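Local coordinates for activated BY transcription factor SSRB (Salmonella enterica, PDB 2WNW), which belongs to glycosyl hydrolase family 30, with a TIM-barrel domain joined to a beta-sandwich domain, at residues S387-D390 with N391-E395. Sequence-based numbering, arbitrary orientation.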
loop_
_atom_site.group_PDB
_atom_site.type_symbol
_atom_site.label_atom_id
_atom_site.label_comp_id
_atom_site.label_asym_id
_atom_site.label_seq_id
_atom_site.Cartn_x
_atom_site.Cartn_y
_atom_site.Cartn_z
ATOM N N SER A 387 -5.134 -2.337 9.027
ATOM C CA SER A 387 -4.650 -1.014 8.649
ATOM C C SER A 387 -3.896 -0.372 9.804
ATOM O O SER A 387 -4.194 -0.622 10.977
ATOM C CB SER A 387 -5.810 -0.107 8.205
ATOM O OG SER A 387 -6.701 0.190 9.269
ATOM N N SER A 388 -2.917 0.460 9.464
ATOM C CA SER A 388 -2.104 1.135 10.466
ATOM C C SER A 388 -2.243 2.647 10.391
ATOM O O SER A 388 -2.316 3.223 9.302
ATOM C CB SER A 388 -0.632 0.766 10.288
ATOM O OG SER A 388 0.179 1.518 11.175
ATOM N N TYR A 389 -2.253 3.282 11.558
ATOM C CA TYR A 389 -2.376 4.730 11.649
ATOM C C TYR A 389 -1.125 5.450 11.150
ATOM O O TYR A 389 -1.168 6.644 10.850
ATOM C CB TYR A 389 -2.653 5.131 13.103
ATOM C CG TYR A 389 -1.435 5.172 14.014
ATOM C CD1 TYR A 389 -0.780 6.377 14.280
ATOM C CD2 TYR A 389 -0.966 4.019 14.644
ATOM C CE1 TYR A 389 0.304 6.438 15.155
ATOM C CE2 TYR A 389 0.125 4.067 15.524
ATOM C CZ TYR A 389 0.749 5.281 15.775
ATOM O OH TYR A 389 1.790 5.347 16.668
ATOM N N ASP A 390 -0.020 4.714 11.049
ATOM C CA ASP A 390 1.259 5.285 10.625
ATOM C C ASP A 390 2.044 4.238 9.831
ATOM O O ASP A 390 2.370 3.173 10.355
ATOM C CB ASP A 390 2.056 5.705 11.872
ATOM C CG ASP A 390 3.317 6.495 11.546
ATOM O OD1 ASP A 390 3.941 6.253 10.490
ATOM O OD2 ASP A 390 3.700 7.352 12.376
ATOM N N ASN A 391 2.349 4.550 8.573
ATOM C CA ASN A 391 3.087 3.638 7.700
ATOM C C ASN A 391 4.473 3.232 8.199
ATOM O O ASN A 391 5.054 2.277 7.680
ATOM C CB ASN A 391 3.218 4.239 6.294
ATOM C CG ASN A 391 2.005 3.968 5.424
ATOM O OD1 ASN A 391 0.961 3.518 5.907
ATOM N ND2 ASN A 391 2.134 4.248 4.130
ATOM N N LEU A 392 5.017 3.953 9.177
ATOM C CA LEU A 392 6.330 3.609 9.717
ATOM C C LEU A 392 6.172 2.384 10.607
ATOM O O LEU A 392 7.134 1.668 10.879
ATOM C CB LEU A 392 6.927 4.776 10.510
ATOM C CG LEU A 392 7.336 6.006 9.695
ATOM C CD1 LEU A 392 8.008 7.013 10.613
ATOM C CD2 LEU A 392 8.289 5.605 8.573
ATOM N N LEU A 393 4.950 2.162 11.082
ATOM C CA LEU A 393 4.659 0.975 11.875
ATOM C C LEU A 393 4.123 -0.011 10.841
ATOM O O LEU A 393 2.928 -0.041 10.543
ATOM C CB LEU A 393 3.602 1.269 12.948
ATOM C CG LEU A 393 4.162 1.904 14.224
ATOM C CD1 LEU A 393 3.025 2.339 15.137
ATOM C CD2 LEU A 393 5.066 0.896 14.929
ATOM N N GLU A 394 5.036 -0.786 10.264
ATOM C CA GLU A 394 4.695 -1.766 9.242
ATOM C C GLU A 394 4.007 -2.955 9.884
ATOM O O GLU A 394 4.424 -3.429 10.938
ATOM C CB GLU A 394 5.965 -2.210 8.509
ATOM C CG GLU A 394 6.673 -1.064 7.783
ATOM C CD GLU A 394 7.898 -1.523 7.009
ATOM O OE1 GLU A 394 7.926 -2.691 6.573
ATOM O OE2 GLU A 394 8.827 -0.718 6.826
ATOM N N GLU A 395 2.953 -3.444 9.245
ATOM C CA GLU A 395 2.215 -4.561 9.807
ATOM C C GLU A 395 1.442 -5.378 8.787
ATOM O O GLU A 395 1.025 -4.870 7.748
ATOM C CB GLU A 395 1.239 -4.036 10.864
ATOM C CG GLU A 395 0.221 -3.002 10.344
ATOM C CD GLU A 395 -0.909 -3.624 9.537
ATOM O OE1 GLU A 395 -1.293 -4.770 9.848
ATOM O OE2 GLU A 395 -1.431 -2.967 8.604
#
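The Tyr389 ring meets Leu393 through its CE2 corner, where Leu393 CD1 approaches obliquely to 3.4 Å from CE2. Asp390 CB lies against one face of the same ring, 3.7 Å from its plane and nearer the edge than the middle. A chi1 of 80° sets Tyr389 CG between its own N and C, which turns the ring forward over Asp390 CB. Its hydroxyl is hydrogen-bonded to Arg418 O and to Arg417 NH1. The Asp390 carboxylate is another flat group. Its OD1 accepts the backbone N-H of Leu392, with Leu392 N 2.9 Å from Asp390 OD1. The bond is nearly straight, at 167°, and arrives on the anti side, tilted out of the carboxylate plane. With CG anti to N (chi1 -172°), Asp390 can reach forward two residues in this way. OD2 forms a salt bridge to Arg417 NH1, so both carboxylate oxygens have partners.

This is the turn of a beta hairpin in the beta-sandwich domain, joining strands 382-388 and 393-399. Asp390 to Leu393 form a type I turn, closed by Leu393 N to Asp390 O at 2.9 Å. The Asp390 side chain adds an Asx turn at its first position.

Inside the bend, Ser388 OG sits 2.9 Å from Asp390 O and 3.2 Å from Leu393 O. Its one proton could serve either carbonyl. Further along, Ser388 CB packs on Glu395 CG at 3.9 Å. The Glu395 chain bends at chi2; OE1 is hydrogen-bonded to Ser386 OG and OE2 forms a salt bridge with Lys322 NZ. On the outer side of the turn, Asn391 N is hydrogen-bonded to Asp273 OD2 of the second subunit.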